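Local coordinates for protein ftsY (Mycoplasma mycoides, PDB 1ZU4) that is the NG domain of the signal recognition particle receptor FtsY, in which an SRP54-type helical bundle is joined to a P-loop NTPase-type domain, at residues A[119-124]-A[258-263]; A[140-143]-A[147-150]; A[219-222]-A[227-230]; A[270-275]-A[302-307]. All coordinates share one frame; numbering follows the deposited sequence.

How the interactions relate
Following the chain from the N terminus, the first contacting segment met lies on helix 118-131, and interaction 1 sets it against strand 258-262, closing a loop of 133 residues. Interactions 2 and 3 are nested inside that loop, one after the other. Interaction 2 folds the turn after strand 136-140 onto helix 146-156 and touches interaction 1 where Thr119 packs on Ala148. Interaction 3 brings the chain after helix 206-221 back against that helix as it heads into strand 230-236. Interaction 4 opens after interaction 1 has closed: it joins helix 272-280, next in the chain after strand 258-262, to helix 301-308. Its centre lies about 32 Å from those of interactions 2 and 3. No two loops cross.

Interaction 1: A[119-124]-A[258-263]; sequences TTSLAK and GIILTK. With SO4 (sulfate ion), chain B.
Near the start of helix 118-131 the backbone passes strand 258-262, an inner strand of the sheet, at its closest where the CA atoms of Ser121 and Ile260 stand 7.9 Å apart. Ser121 reaches across from the helix, and Ile260 and Thr262, two residues apart and therefore on the same face of the strand, meet it, while Leu261 between them points the other way. The hydroxyl of Ser121 comes in over two methyl groups: OG is 3.3 Å from CG2 of Thr262 and 4.0 Å from CG2 of Ile260. With chi1 at -69°, OG lies beside its own backbone N, where it hydrogen-bonds to Gly117 O one turn earlier. That bond satisfies the hydroxyl, whose contacts across to the strand are with methyl carbons, which is why serine, small and able to bond to its own helix, suits the place. Thr262 likewise offers its methyl to the helix, while its OG1 makes a weak hydrogen bond to Ile235 O on the neighbouring strand 230-236. Ile260 has the beta-branched shape common in buried strands. Two residues before Ser121 in the helix, the amide of Thr119 donates to O1 of a bound sulfate, N to O1 2.9 Å with an angle of 147° at the hydrogen, and the amides of Gly115, Gly117 and Lys118 bind the same ion. An anion held by backbone amides at a helix start that packs on the largely parallel sheet is consistent with the P-loop (Walker A) of this family.

Interaction 2: A[140-143]-A[147-150]; sequences AADT and GATQ
Ala140 lays its methyl against the hydroxyl end of Thr149, CB to OG1 3.9 Å, as the chain leaves strand 136-140 and the following helix 146-156 passes over it. The same hydroxyl is drawn into a bridge: a water donates to Ala140 O at 2.6 Å from that oxygen and also pairs with Thr149 OG1, 2.9 Å from it. The threonine owes this to its first torsion, -56°, which sets OG1 opposite the carbonyl carbon and turned to the loop. Threonine suits the position because it offers both a polar group for the water and a compact body for packing, and the small Ala140 lets the helix come near, the CA atoms of Ala140 and Thr149 being 5.9 Å apart. A second pair lies further along. The methyl of Ala148 faces the backbone of Asp142, with CB of Ala148 4.0 Å from O of Asp142, and the two CB atoms are 4.2 Å apart. Only the base of Asp142 takes part in this packing. Its carboxylate is engaged elsewhere, OD1 forming a salt bridge with NH1 of Arg145 and a weak hydrogen bond with Phe144 N, and its side chain stands about 5 Å at its nearest from the bound sulfate. Through Ala148, helix 146-156 also borders the residues of the probable P-loop. The run Asp-Thr-Phe-Arg-Ala-Gly-Ala, from Asp142 to Ala148, resembles the DTFRAAA motif known from FtsY proteins and probably corresponds to it, in a strand-loop-helix turn beside the probable P-loop.

Interaction 3: A[219-222]-A[227-230]; sequences IIQQ and APHE
The carboxamide of Gln221 meets the peptide carbonyl of Ala227: Ala227 O lies 7° out of the amide plane of Gln221 and NE2 lies in the carbonyl plane of Ala227, though the two planes are steeply inclined to each other. The other flat group, the ring of His229, has Ala227 CA over one face, offset toward the rim, and its NE2 bonds to Leu105 O. The bond from Gln221 NE2 to Ala227 O is 3.0 Å long, with 156° at the hydrogen. Glutamine's chain is extended beyond CG, long enough to span from helix 206-221 to the returning loop, and its CG lies against the same oxygen at 3.3 Å. Beside this polar bridge runs an apolar one. Ile220 places CG1 3.9 Å from CB of Ala227 and CD1 4.0 Å from CD of Pro228, crossing the proline at about a right angle. The peptide bond before Pro228 is cis, bending the chain sharply on its way to strand 230-236. Ile220 also touches Ile107, Met109, Val180 and Ile184. The contact thus sets a directed amide-to-carbonyl bond, made by the partly exposed Gln221, beside undirected apolar packing by the buried Ile220.

Interaction 4: A[270-275]-A[302-307]; sequences GGIGLA and DQYIVH
Tyr304 reaches from helix 301-308 to segment 270-275, and its hydroxyl is both donor and acceptor there. As donor, OH binds Gly270 O over 2.7 Å, coming in 49° above the carbonyl plane rather than on a lone pair, while the carbonyl oxygen lies at the ring's edge. As acceptor, OH receives the backbone amide of Gly273, N to OH 3.2 Å with 143° at the hydrogen. One phenol thus serves two backbone groups three residues apart. The ring gets there because CG is anti to the backbone N, chi1 -179°, so that it extends straight away from its own helix. Gly273 suits its place by having no side chain, since the direction in which one would point runs at the tyrosine. CG2 of Ile272 packs on the hydroxyl at 3.7 Å. In the fold, Gly270 and Gly271 close the Lys-Gly-Gly segment that follows strand 258-262, a feature of SRP-type P-loop domains found where they meet the helical bundle. In keeping with that, Gly271 is linked by a backbone hydrogen bond to Thr47, and Leu274 and Ile305 both touch Leu82 of helix 71-87. Gly271 O takes Ala275 N at 3.0 Å and, weakly, Leu274 N. Met11 and Met264 lie against Tyr304. On helix 301-308 itself, His307 NE2 donates to Gln303 OE1 at 2.9 Å, with the oxygen nearly in the ring plane, and Gln303 N is bonded by Asp300 OD1.

Interaction 1: A[119-124]-A[258-263]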
loop_
_atom_site.group_PDB
_atom_site.type_symbol
_atom_site.label_atom_id
_atom_site.label_comp_id
_atom_site.label_asym_id
_atom_site.label_seq_id
_atom_site.Cartn_x
_atom_site.Cartn_y
_atom_site.Cartn_z
ATOM N N THR A 119 -1.287 3.174 -12.389
ATOM C CA THR A 119 -2.494 3.483 -13.152
ATOM C C THR A 119 -3.558 2.439 -12.865
ATOM O O THR A 119 -4.698 2.794 -12.741
ATOM C CB THR A 119 -2.285 3.668 -14.703
ATOM O OG1 THR A 119 -2.070 2.389 -15.338
ATOM C CG2 THR A 119 -1.111 4.589 -14.997
ATOM N N THR A 120 -3.175 1.173 -12.713
ATOM C CA THR A 120 -4.084 0.132 -12.230
ATOM C C THR A 120 -4.665 0.493 -10.852
ATOM O O THR A 120 -5.866 0.457 -10.655
ATOM C CB THR A 120 -3.348 -1.251 -12.185
ATOM O OG1 THR A 120 -3.159 -1.712 -13.524
ATOM C CG2 THR A 120 -4.124 -2.306 -11.407
ATOM N N SER A 121 -3.792 0.872 -9.914
ATOM C CA SER A 121 -4.212 1.150 -8.549
ATOM C C SER A 121 -5.108 2.367 -8.518
ATOM O O SER A 121 -6.063 2.425 -7.769
ATOM C CB SER A 121 -2.994 1.409 -7.634
ATOM O OG SER A 121 -2.248 0.260 -7.432
ATOM N N LEU A 122 -4.804 3.349 -9.347
ATOM C CA LEU A 122 -5.603 4.554 -9.338
ATOM C C LEU A 122 -7.021 4.259 -9.859
ATOM O O LEU A 122 -8.012 4.758 -9.323
ATOM C CB LEU A 122 -4.909 5.615 -10.184
ATOM C CG LEU A 122 -5.604 6.948 -10.259
ATOM C CD1 LEU A 122 -4.623 8.100 -10.288
ATOM C CD2 LEU A 122 -6.428 6.887 -11.511
ATOM N N ALA A 123 -7.108 3.423 -10.890
ATOM C CA ALA A 123 -8.393 2.922 -11.411
ATOM C C ALA A 123 -9.217 2.176 -10.344
ATOM O O ALA A 123 -10.425 2.378 -10.246
ATOM C CB ALA A 123 -8.149 2.016 -12.617
ATOM N N LYS A 124 -8.548 1.340 -9.541
ATOM C CA LYS A 124 -9.178 0.576 -8.484
ATOM C C LYS A 124 -9.651 1.501 -7.382
ATOM O O LYS A 124 -10.720 1.292 -6.846
ATOM C CB LYS A 124 -8.251 -0.501 -7.934
ATOM C CG LYS A 124 -8.055 -1.628 -8.970
ATOM C CD LYS A 124 -7.217 -2.736 -8.463
ATOM C CE LYS A 124 -6.988 -3.755 -9.598
ATOM N NZ LYS A 124 -6.606 -5.087 -9.048
ATOM N N GLY A 258 1.067 7.940 2.586
ATOM C CA GLY A 258 0.669 6.578 2.771
ATOM C C GLY A 258 1.073 5.683 1.609
ATOM O O GLY A 258 1.558 6.143 0.574
ATOM N N ILE A 259 0.841 4.404 1.786
ATOM C CA ILE A 259 1.262 3.355 0.843
ATOM C C ILE A 259 0.047 2.510 0.374
ATOM O O ILE A 259 -0.857 2.187 1.152
ATOM C CB ILE A 259 2.316 2.391 1.495
ATOM C CG1 ILE A 259 3.599 3.115 1.998
ATOM C CG2 ILE A 259 2.727 1.223 0.572
ATOM C CD1 ILE A 259 4.293 3.939 1.004
ATOM N N ILE A 260 0.092 2.115 -0.889
ATOM C CA ILE A 260 -0.792 1.141 -1.483
ATOM C C ILE A 260 0.099 -0.060 -1.819
ATOM O O ILE A 260 0.936 0.049 -2.670
ATOM C CB ILE A 260 -1.420 1.663 -2.797
ATOM C CG1 ILE A 260 -2.222 2.989 -2.551
ATOM C CG2 ILE A 260 -2.328 0.624 -3.407
ATOM C CD1 ILE A 260 -2.901 3.479 -3.844
ATOM N N LEU A 261 -0.113 -1.177 -1.138
ATOM C CA LEU A 261 0.649 -2.417 -1.279
ATOM C C LEU A 261 -0.129 -3.321 -2.238
ATOM O O LEU A 261 -1.176 -3.787 -1.897
ATOM C CB LEU A 261 0.743 -3.109 0.101
ATOM C CG LEU A 261 1.603 -4.390 0.116
ATOM C CD1 LEU A 261 3.048 -4.132 -0.342
ATOM C CD2 LEU A 261 1.565 -5.077 1.481
ATOM N N THR A 262 0.397 -3.547 -3.434
ATOM C CA THR A 262 -0.291 -4.304 -4.464
ATOM C C THR A 262 0.282 -5.676 -4.576
ATOM O O THR A 262 1.395 -5.951 -4.063
ATOM C CB THR A 262 -0.136 -3.640 -5.844
ATOM O OG1 THR A 262 1.259 -3.560 -6.174
ATOM C CG2 THR A 262 -0.744 -2.242 -5.835
ATOM N N LYS A 263 -0.489 -6.552 -5.237
ATOM C CA LYS A 263 -0.032 -7.898 -5.597
ATOM C C LYS A 263 0.287 -8.773 -4.437
ATOM O O LYS A 263 1.060 -9.718 -4.575
ATOM C CB LYS A 263 1.146 -7.851 -6.591
ATOM C CG LYS A 263 0.664 -7.410 -7.971
ATOM C CD LYS A 263 1.777 -7.255 -8.987
ATOM C CE LYS A 263 1.338 -6.288 -10.070
ATOM N NZ LYS A 263 0.001 -6.715 -10.690
HETATM S S SO4 B . 2.580 2.496 -13.780
HETATM O O1 SO4 B . 1.323 3.274 -13.758
HETATM O O2 SO4 B . 3.506 3.278 -14.605
HETATM O O3 SO4 B . 3.233 2.369 -12.456
HETATM O O4 SO4 B . 2.278 1.158 -14.295
#

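Interaction 2: A[140-143]-A[147-150]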
loop_
_atom_site.group_PDB
_atom_site.type_symbol
_atom_site.label_atom_id
_atom_site.label_comp_id
_atom_site.label_asym_id
_atom_site.label_seq_id
_atom_site.Cartn_x
_atom_site.Cartn_y
_atom_site.Cartn_z
ATOM N N ALA A 140 -5.368 12.259 -15.672
ATOM C CA ALA A 140 -4.303 11.510 -16.338
ATOM C C ALA A 140 -3.054 12.371 -16.561
ATOM O O ALA A 140 -2.707 12.699 -17.718
ATOM C CB ALA A 140 -4.819 10.992 -17.695
ATOM N N ALA A 141 -2.361 12.704 -15.471
ATOM C CA ALA A 141 -1.218 13.631 -15.526
ATOM C C ALA A 141 0.134 12.944 -15.658
ATOM O O ALA A 141 1.173 13.604 -15.570
ATOM C CB ALA A 141 -1.216 14.570 -14.320
ATOM N N ASP A 142 0.114 11.627 -15.878
ATOM C CA ASP A 142 1.301 10.922 -16.342
ATOM C C ASP A 142 1.258 10.987 -17.848
ATOM O O ASP A 142 0.754 10.072 -18.518
ATOM C CB ASP A 142 1.312 9.469 -15.875
ATOM C CG ASP A 142 2.637 8.776 -16.126
ATOM O OD1 ASP A 142 3.423 9.213 -16.999
ATOM O OD2 ASP A 142 2.900 7.777 -15.436
ATOM N N THR A 143 1.783 12.086 -18.378
ATOM C CA THR A 143 1.782 12.348 -19.816
ATOM C C THR A 143 3.067 11.820 -20.483
ATOM O O THR A 143 3.244 12.005 -21.682
ATOM C CB THR A 143 1.631 13.871 -20.121
ATOM O OG1 THR A 143 2.760 14.567 -19.585
ATOM C CG2 THR A 143 0.358 14.471 -19.505
ATOM N N GLY A 147 0.320 5.829 -23.151
ATOM C CA GLY A 147 0.017 4.455 -22.700
ATOM C C GLY A 147 -0.733 4.409 -21.376
ATOM O O GLY A 147 -1.709 3.657 -21.235
ATOM N N ALA A 148 -0.284 5.223 -20.416
ATOM C CA ALA A 148 -0.955 5.386 -19.121
ATOM C C ALA A 148 -2.343 6.008 -19.309
ATOM O O ALA A 148 -3.327 5.590 -18.670
ATOM C CB ALA A 148 -0.111 6.229 -18.224
ATOM N N THR A 149 -2.416 7.010 -20.188
ATOM C CA THR A 149 -3.675 7.573 -20.627
ATOM C C THR A 149 -4.541 6.503 -21.332
ATOM O O THR A 149 -5.718 6.361 -20.987
ATOM C CB THR A 149 -3.466 8.856 -21.511
ATOM O OG1 THR A 149 -2.681 9.823 -20.785
ATOM C CG2 THR A 149 -4.810 9.494 -21.898
ATOM N N GLN A 150 -3.973 5.745 -22.277
ATOM C CA GLN A 150 -4.744 4.684 -22.962
ATOM C C GLN A 150 -5.381 3.733 -21.947
ATOM O O GLN A 150 -6.554 3.398 -22.076
ATOM C CB GLN A 150 -3.924 3.826 -23.974
ATOM C CG GLN A 150 -2.774 4.456 -24.803
ATOM C CD GLN A 150 -3.181 5.611 -25.706
ATOM O OE1 GLN A 150 -3.832 6.563 -25.272
ATOM N NE2 GLN A 150 -2.747 5.554 -26.965
HETATM O O HOH W 1 -3.062 12.615 -20.316
#

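Interaction 3: A[219-222]-A[227-230]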
loop_
_atom_site.group_PDB
_atom_site.type_symbol
_atom_site.label_atom_id
_atom_site.label_comp_id
_atom_site.label_asym_id
_atom_site.label_seq_id
_atom_site.Cartn_x
_atom_site.Cartn_y
_atom_site.Cartn_z
ATOM N N ILE A 219 -1.537 24.674 -8.012
ATOM C CA ILE A 219 -2.844 24.738 -8.666
ATOM C C ILE A 219 -3.978 24.304 -7.722
ATOM O O ILE A 219 -5.057 24.947 -7.675
ATOM C CB ILE A 219 -2.881 23.839 -9.954
ATOM C CG1 ILE A 219 -2.191 24.589 -11.093
ATOM C CG2 ILE A 219 -4.338 23.623 -10.399
ATOM C CD1 ILE A 219 -1.700 23.744 -12.188
ATOM N N ILE A 220 -3.749 23.195 -7.009
ATOM C CA ILE A 220 -4.829 22.582 -6.225
ATOM C C ILE A 220 -5.079 23.318 -4.895
ATOM O O ILE A 220 -6.237 23.476 -4.485
ATOM C CB ILE A 220 -4.705 21.025 -6.066
ATOM C CG1 ILE A 220 -3.587 20.638 -5.088
ATOM C CG2 ILE A 220 -4.517 20.333 -7.442
ATOM C CD1 ILE A 220 -3.182 19.171 -5.160
ATOM N N GLN A 221 -4.015 23.803 -4.271
ATOM C CA GLN A 221 -4.124 24.525 -2.996
ATOM C C GLN A 221 -4.889 25.857 -3.095
ATOM O O GLN A 221 -5.337 26.398 -2.079
ATOM C CB GLN A 221 -2.749 24.686 -2.379
ATOM C CG GLN A 221 -2.135 23.350 -2.034
ATOM C CD GLN A 221 -0.724 23.446 -1.631
ATOM O OE1 GLN A 221 -0.038 24.352 -2.036
ATOM N NE2 GLN A 221 -0.240 22.473 -0.849
ATOM N N GLN A 222 -5.068 26.357 -4.317
ATOM C CA GLN A 222 -5.950 27.515 -4.538
ATOM C C GLN A 222 -7.405 27.143 -4.322
ATOM O O GLN A 222 -8.231 28.010 -4.024
ATOM C CB GLN A 222 -5.814 28.056 -5.966
ATOM C CG GLN A 222 -4.488 28.773 -6.210
ATOM C CD GLN A 222 -4.423 29.258 -7.612
ATOM O OE1 GLN A 222 -5.195 30.124 -8.005
ATOM N NE2 GLN A 222 -3.532 28.678 -8.405
ATOM N N ALA A 227 -4.973 20.386 0.488
ATOM C CA ALA A 227 -4.629 19.407 -0.582
ATOM C C ALA A 227 -3.115 19.439 -0.922
ATOM O O ALA A 227 -2.428 20.426 -0.623
ATOM C CB ALA A 227 -5.471 19.656 -1.809
ATOM N N PRO A 228 -2.547 18.317 -1.433
ATOM C CA PRO A 228 -3.161 16.985 -1.610
ATOM C C PRO A 228 -3.449 16.407 -0.229
ATOM O O PRO A 228 -2.614 16.494 0.703
ATOM C CB PRO A 228 -2.082 16.157 -2.351
ATOM C CG PRO A 228 -0.766 16.893 -2.049
ATOM C CD PRO A 228 -1.111 18.346 -1.818
ATOM N N HIS A 229 -4.639 15.872 -0.083
ATOM C CA HIS A 229 -5.059 15.218 1.162
ATOM C C HIS A 229 -4.357 13.882 1.426
ATOM O O HIS A 229 -4.127 13.512 2.592
ATOM C CB HIS A 229 -6.578 15.041 1.122
ATOM C CG HIS A 229 -7.325 16.325 0.868
ATOM N ND1 HIS A 229 -7.249 17.411 1.708
ATOM C CD2 HIS A 229 -8.129 16.706 -0.150
ATOM C CE1 HIS A 229 -7.989 18.398 1.229
ATOM N NE2 HIS A 229 -8.561 17.983 0.128
ATOM N N GLU A 230 -3.983 13.201 0.343
ATOM C CA GLU A 230 -3.076 12.060 0.395
ATOM C C GLU A 230 -2.145 12.098 -0.810
ATOM O O GLU A 230 -2.526 12.556 -1.892
ATOM C CB GLU A 230 -3.884 10.725 0.368
ATOM C CG GLU A 230 -4.874 10.547 1.596
ATOM C CD GLU A 230 -4.173 10.208 2.885
ATOM O OE1 GLU A 230 -2.972 9.817 2.883
ATOM O OE2 GLU A 230 -4.856 10.307 3.936
#

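Interaction 4: A[270-275]-A[302-307]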
loop_
_atom_site.group_PDB
_atom_site.type_symbol
_atom_site.label_atom_id
_atom_site.label_comp_id
_atom_site.label_asym_id
_atom_site.label_seq_id
_atom_site.Cartn_x
_atom_site.Cartn_y
_atom_site.Cartn_z
ATOM N N GLY A 270 5.330 -13.007 3.658
ATOM C CA GLY A 270 4.439 -12.059 4.335
ATOM C C GLY A 270 5.046 -11.094 5.336
ATOM O O GLY A 270 4.329 -10.371 6.015
ATOM N N GLY A 271 6.369 -11.070 5.463
ATOM C CA GLY A 271 6.969 -10.108 6.370
ATOM C C GLY A 271 7.018 -8.707 5.768
ATOM O O GLY A 271 7.383 -7.724 6.447
ATOM N N ILE A 272 6.670 -8.591 4.495
ATOM C CA ILE A 272 6.855 -7.293 3.817
ATOM C C ILE A 272 6.068 -6.121 4.457
ATOM O O ILE A 272 6.503 -4.979 4.417
ATOM C CB ILE A 272 6.554 -7.395 2.308
ATOM C CG1 ILE A 272 7.077 -6.117 1.604
ATOM C CG2 ILE A 272 5.051 -7.694 2.095
ATOM C CD1 ILE A 272 6.893 -6.030 0.162
ATOM N N GLY A 273 4.913 -6.391 5.059
ATOM C CA GLY A 273 4.181 -5.304 5.693
ATOM C C GLY A 273 5.011 -4.676 6.797
ATOM O O GLY A 273 4.958 -3.464 7.001
ATOM N N LEU A 274 5.743 -5.539 7.525
ATOM C CA LEU A 274 6.578 -5.130 8.629
ATOM C C LEU A 274 7.863 -4.500 8.155
ATOM O O LEU A 274 8.370 -3.614 8.797
ATOM C CB LEU A 274 6.884 -6.315 9.541
ATOM C CG LEU A 274 5.703 -6.905 10.318
ATOM C CD1 LEU A 274 6.189 -8.109 11.156
ATOM C CD2 LEU A 274 5.215 -5.841 11.209
ATOM N N ALA A 275 8.416 -5.012 7.070
ATOM C CA ALA A 275 9.584 -4.422 6.449
ATOM C C ALA A 275 9.248 -2.977 6.063
ATOM O O ALA A 275 10.064 -2.096 6.262
ATOM C CB ALA A 275 10.036 -5.261 5.191
ATOM N N ASP A 302 -4.542 -5.826 11.648
ATOM C CA ASP A 302 -4.959 -7.072 12.340
ATOM C C ASP A 302 -5.397 -8.160 11.339
ATOM O O ASP A 302 -5.102 -9.348 11.510
ATOM C CB ASP A 302 -5.971 -6.848 13.469
ATOM C CG ASP A 302 -6.168 -8.084 14.317
ATOM O OD1 ASP A 302 -5.188 -8.565 14.964
ATOM O OD2 ASP A 302 -7.295 -8.636 14.297
ATOM N N GLN A 303 -6.067 -7.748 10.284
ATOM C CA GLN A 303 -6.515 -8.670 9.262
ATOM C C GLN A 303 -5.341 -9.238 8.472
ATOM O O GLN A 303 -5.318 -10.416 8.145
ATOM C CB GLN A 303 -7.507 -7.977 8.332
ATOM C CG GLN A 303 -8.919 -7.866 8.948
ATOM C CD GLN A 303 -9.557 -9.223 9.184
ATOM O OE1 GLN A 303 -9.966 -9.881 8.228
ATOM N NE2 GLN A 303 -9.629 -9.661 10.447
ATOM N N TYR A 304 -4.395 -8.376 8.118
ATOM C CA TYR A 304 -3.193 -8.814 7.449
ATOM C C TYR A 304 -2.523 -9.901 8.306
ATOM O O TYR A 304 -2.233 -11.000 7.818
ATOM C CB TYR A 304 -2.255 -7.617 7.283
ATOM C CG TYR A 304 -0.955 -7.908 6.589
ATOM C CD1 TYR A 304 -0.852 -7.815 5.200
ATOM C CD2 TYR A 304 0.200 -8.203 7.333
ATOM C CE1 TYR A 304 0.363 -8.041 4.570
ATOM C CE2 TYR A 304 1.391 -8.442 6.723
ATOM C CZ TYR A 304 1.473 -8.355 5.346
ATOM O OH TYR A 304 2.662 -8.577 4.769
ATOM N N ILE A 305 -2.344 -9.617 9.598
ATOM C CA ILE A 305 -1.667 -10.580 10.498
ATOM C C ILE A 305 -2.459 -11.891 10.708
ATOM O O ILE A 305 -1.906 -12.982 10.660
ATOM C CB ILE A 305 -1.346 -9.917 11.883
ATOM C CG1 ILE A 305 -0.379 -8.734 11.704
ATOM C CG2 ILE A 305 -0.729 -10.924 12.863
ATOM C CD1 ILE A 305 0.875 -9.063 10.930
ATOM N N VAL A 306 -3.759 -11.770 10.973
ATOM C CA VAL A 306 -4.617 -12.959 11.185
ATOM C C VAL A 306 -4.667 -13.874 9.943
ATOM O O VAL A 306 -4.544 -15.097 10.050
ATOM C CB VAL A 306 -6.033 -12.511 11.677
ATOM C CG1 VAL A 306 -7.053 -13.622 11.514
ATOM C CG2 VAL A 306 -5.940 -12.052 13.146
ATOM N N HIS A 307 -4.819 -13.293 8.760
ATOM C CA HIS A 307 -4.838 -14.098 7.531
ATOM C C HIS A 307 -3.440 -14.656 7.157
ATOM O O HIS A 307 -3.311 -15.779 6.619
ATOM C CB HIS A 307 -5.520 -13.310 6.397
ATOM C CG HIS A 307 -6.987 -13.094 6.643
ATOM N ND1 HIS A 307 -7.919 -14.092 6.470
ATOM C CD2 HIS A 307 -7.673 -12.016 7.098
ATOM C CE1 HIS A 307 -9.121 -13.631 6.779
ATOM N NE2 HIS A 307 -9.001 -12.371 7.160
#